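Local structure of thymine dioxygenase (Neurospora crassa, 5C3Q) at residues A[51-56]-A[159-164]. The protein acts as a thymine-7-hydroxylase, probably a metal-dependent dioxygenase that uses 2-oxoglutarate to oxidise the methyl group of thymine. Numbering follows the deposited sequence.
Sequences KNIPIQ and KALHIE. With EDO (1,2-ethanediol), chain L.
L161, on helix 147-173, meets I53, P54 and I55 through its two methyl groups alone, and all three contacts are apolar. CD2 faces the two isoleucines: I53 CD1 lies 4.0 Å from L161 CD2, and I55 CD1 lies 4.3 Å from it. Since I53 CD1 and I55 CD1 are themselves 4.3 Å apart, the three methyls form a nearly equilateral triangle at distances of van der Waals contact, none of them short. The other branch meets the proline ring at CD, L161 CD1 being 4.1 Å from P54 CD, and the two side chains cross at about a right angle. With CG anti to the backbone N (chi1 -176°), L161 reaches out from the helix and spans a backbone gap of 7.6 Å between P54 CA and L161 CA.

No hydrogen bond links the segments, and their shared buried surface is small, 147 Å². On the side of the loop, an ethanediol molecule, probably from the crystallisation liquor, places its O2 3.4 Å from I53 CG1. Its hydrogen bond to the I55 carbonyl oxygen is so short that its geometry is doubtful.

I53, I55 and L161 also reach strand 222-227, the two isoleucines touching F226 and L161 touching L224; I53 and L161 further touch F20, in a loop. The loop joining strand 47-51 to helix 57-71 is thereby packed against the long helix beside strand 222-227 of the main sheet, away from the metal site, a helix-backed arrangement consistent with the double-stranded beta-helix (cupin) fold of 2-oxoglutarate-dependent oxygenases.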
ATOM      1  N   LYS A  51       0.276   5.097  15.136  1.00 23.49           N
ATOM      2  CA  LYS A  51       1.513   5.514  15.793  1.00 24.82           C
ATOM      3  C   LYS A  51       1.903   4.460  16.828  1.00 25.46           C
ATOM      4  O   LYS A  51       1.092   3.601  17.188  1.00 24.53           O
ATOM      5  CB  LYS A  51       1.358   6.895  16.450  1.00 25.88           C
ATOM      6  CG  LYS A  51       0.267   6.993  17.511  1.00 26.29           C
ATOM      7  CD  LYS A  51      -0.015   8.437  17.909  1.00 27.28           C
ATOM      8  CE  LYS A  51       0.997   8.973  18.907  1.00 28.56           C
ATOM      9  NZ  LYS A  51       0.750  10.417  19.193  1.00 29.43           N
ATOM     10  N   ASN A  52       3.150   4.528  17.290  1.00 26.60           N
ATOM     11  CA  ASN A  52       3.693   3.580  18.267  1.00 27.74           C
ATOM     12  C   ASN A  52       3.475   2.127  17.872  1.00 28.37           C
ATOM     13  O   ASN A  52       2.980   1.316  18.661  1.00 28.87           O
ATOM     14  CB  ASN A  52       3.125   3.859  19.660  1.00 28.55           C
ATOM     15  CG  ASN A  52       3.462   5.253  20.152  1.00 29.26           C
ATOM     16  OD1 ASN A  52       4.462   5.837  19.743  1.00 30.02           O
ATOM     17  ND2 ASN A  52       2.625   5.796  21.020  1.00 29.77           N
ATOM     18  N   ILE A  53       3.837   1.814  16.633  1.00 28.44           N
ATOM     19  CA  ILE A  53       3.820   0.439  16.144  1.00 29.03           C
ATOM     20  C   ILE A  53       5.107  -0.257  16.601  1.00 29.60           C
ATOM     21  O   ILE A  53       6.072   0.414  16.965  1.00 30.00           O
ATOM     22  CB  ILE A  53       3.664   0.363  14.602  1.00 28.42           C
ATOM     23  CG1 ILE A  53       4.714   1.223  13.884  1.00 28.82           C
ATOM     24  CG2 ILE A  53       2.263   0.803  14.193  1.00 28.35           C
ATOM     25  CD1 ILE A  53       4.946   0.835  12.439  1.00 28.18           C
ATOM     26  N   PRO A  54       5.132  -1.600  16.584  1.00 30.11           N
ATOM     27  CA  PRO A  54       6.327  -2.310  17.059  1.00 31.68           C
ATOM     28  C   PRO A  54       7.601  -2.110  16.216  1.00 32.45           C
ATOM     29  O   PRO A  54       8.701  -2.369  16.710  1.00 33.61           O
ATOM     30  CB  PRO A  54       5.901  -3.787  17.035  1.00 31.60           C
ATOM     31  CG  PRO A  54       4.413  -3.772  16.969  1.00 31.05           C
ATOM     32  CD  PRO A  54       4.063  -2.536  16.201  1.00 30.35           C
ATOM     33  N   ILE A  55       7.466  -1.662  14.970  1.00 32.50           N
ATOM     34  CA  ILE A  55       8.636  -1.391  14.123  1.00 33.02           C
ATOM     35  C   ILE A  55       9.310  -0.101  14.589  1.00 34.16           C
ATOM     36  O   ILE A  55       8.679   0.953  14.610  1.00 33.60           O
ATOM     37  CB  ILE A  55       8.249  -1.280  12.629  1.00 32.62           C
ATOM     38  CG1 ILE A  55       7.709  -2.623  12.126  1.00 32.12           C
ATOM     39  CG2 ILE A  55       9.451  -0.858  11.789  1.00 32.81           C
ATOM     40  CD1 ILE A  55       6.982  -2.550  10.800  1.00 31.57           C
ATOM     41  N   GLN A  56      10.589  -0.192  14.950  1.00 35.47           N
ATOM     42  CA  GLN A  56      11.328   0.940  15.525  1.00 36.89           C
ATOM     43  C   GLN A  56      11.655   2.023  14.491  1.00 36.66           C
ATOM     44  O   GLN A  56      12.019   1.704  13.359  1.00 35.10           O
ATOM     45  CB  GLN A  56      12.635   0.460  16.168  1.00 38.89           C
ATOM     46  CG  GLN A  56      12.454  -0.404  17.404  1.00 40.01           C
ATOM     47  CD  GLN A  56      11.841   0.346  18.576  1.00 41.58           C
ATOM     48  OE1 GLN A  56      10.807  -0.060  19.104  1.00 42.40           O
ATOM     49  NE2 GLN A  56      12.473   1.446  18.987  1.00 42.51           N
ATOM     50  N   LYS A 159       5.079  -8.225   8.039  1.00 24.30           N
ATOM     51  CA  LYS A 159       4.255  -9.436   8.063  1.00 24.90           C
ATOM     52  C   LYS A 159       3.639  -9.635   9.450  1.00 24.66           C
ATOM     53  O   LYS A 159       2.462  -9.973   9.571  1.00 23.98           O
ATOM     54  CB  LYS A 159       5.106 -10.652   7.668  1.00 26.37           C
ATOM     55  CG  LYS A 159       4.501 -12.021   7.938  1.00 27.67           C
ATOM     56  CD  LYS A 159       5.518 -13.107   7.608  1.00 28.89           C
ATOM     57  CE  LYS A 159       5.100 -14.464   8.135  1.00 30.24           C
ATOM     58  NZ  LYS A 159       6.175 -15.476   7.919  1.00 31.23           N
ATOM     59  N   ALA A 160       4.442  -9.414  10.487  1.00 24.92           N
ATOM     60  CA  ALA A 160       3.963  -9.501  11.870  1.00 25.32           C
ATOM     61  C   ALA A 160       2.926  -8.413  12.180  1.00 24.83           C
ATOM     62  O   ALA A 160       1.926  -8.683  12.837  1.00 25.45           O
ATOM     63  CB  ALA A 160       5.129  -9.423  12.844  1.00 25.76           C
ATOM     64  N   LEU A 161       3.157  -7.192  11.698  1.00 24.02           N
ATOM     65  CA  LEU A 161       2.193  -6.099  11.898  1.00 23.35           C
ATOM     66  C   LEU A 161       0.859  -6.364  11.194  1.00 22.37           C
ATOM     67  O   LEU A 161      -0.204  -6.044  11.726  1.00 22.64           O
ATOM     68  CB  LEU A 161       2.782  -4.766  11.426  1.00 23.40           C
ATOM     69  CG  LEU A 161       1.938  -3.510  11.657  1.00 23.36           C
ATOM     70  CD1 LEU A 161       1.529  -3.366  13.116  1.00 23.83           C
ATOM     71  CD2 LEU A 161       2.696  -2.273  11.197  1.00 23.35           C
ATOM     72  N   HIS A 162       0.914  -6.945   9.999  1.00 21.59           N
ATOM     73  CA  HIS A 162      -0.297  -7.358   9.287  1.00 20.78           C
ATOM     74  C   HIS A 162      -1.164  -8.255  10.167  1.00 20.93           C
ATOM     75  O   HIS A 162      -2.367  -8.019  10.320  1.00 19.96           O
ATOM     76  CB  HIS A 162       0.066  -8.102   8.000  1.00 20.36           C
ATOM     77  CG  HIS A 162      -1.117  -8.594   7.223  1.00 19.90           C
ATOM     78  ND1 HIS A 162      -1.090  -9.759   6.489  1.00 19.96           N
ATOM     79  CD2 HIS A 162      -2.358  -8.077   7.058  1.00 19.79           C
ATOM     80  CE1 HIS A 162      -2.263  -9.942   5.910  1.00 20.11           C
ATOM     81  NE2 HIS A 162      -3.050  -8.933   6.236  1.00 19.85           N
ATOM     82  N   ILE A 163      -0.542  -9.280  10.738  1.00 21.52           N
ATOM     83  CA  ILE A 163      -1.250 -10.225  11.599  1.00 22.66           C
ATOM     84  C   ILE A 163      -1.924  -9.488  12.760  1.00 22.62           C
ATOM     85  O   ILE A 163      -3.074  -9.771  13.080  1.00 22.53           O
ATOM     86  CB  ILE A 163      -0.303 -11.341  12.104  1.00 23.66           C
ATOM     87  CG1 ILE A 163       0.059 -12.274  10.942  1.00 24.00           C
ATOM     88  CG2 ILE A 163      -0.942 -12.155  13.228  1.00 24.37           C
ATOM     89  CD1 ILE A 163       1.285 -13.132  11.185  1.00 24.88           C
ATOM     90  N   GLU A 164      -1.223  -8.524  13.357  1.00 23.06           N
ATOM     91  CA  GLU A 164      -1.756  -7.790  14.512  1.00 23.98           C
ATOM     92  C   GLU A 164      -2.891  -6.840  14.135  1.00 22.40           C
ATOM     93  O   GLU A 164      -3.853  -6.708  14.883  1.00 21.99           O
ATOM     94  CB  GLU A 164      -0.645  -7.016  15.240  1.00 25.65           C
ATOM     95  CG  GLU A 164       0.492  -7.876  15.795  1.00 28.10           C
ATOM     96  CD  GLU A 164       0.126  -8.674  17.039  1.00 30.91           C
ATOM     97  OE1 GLU A 164      -1.077  -8.815  17.366  1.00 33.14           O
ATOM     98  OE2 GLU A 164       1.065  -9.183  17.701  1.00 34.69           O
TER
HETATM   99  C1  EDO L 408       8.337   4.535  12.460  1.00 58.28           C
HETATM  100  O1  EDO L 408       7.284   3.973  11.669  1.00 59.17           O
HETATM  101  C2  EDO L 408       8.000   4.348  13.926  1.00 58.55           C
HETATM  102  O2  EDO L 408       7.575   3.000  14.142  1.00 59.22           O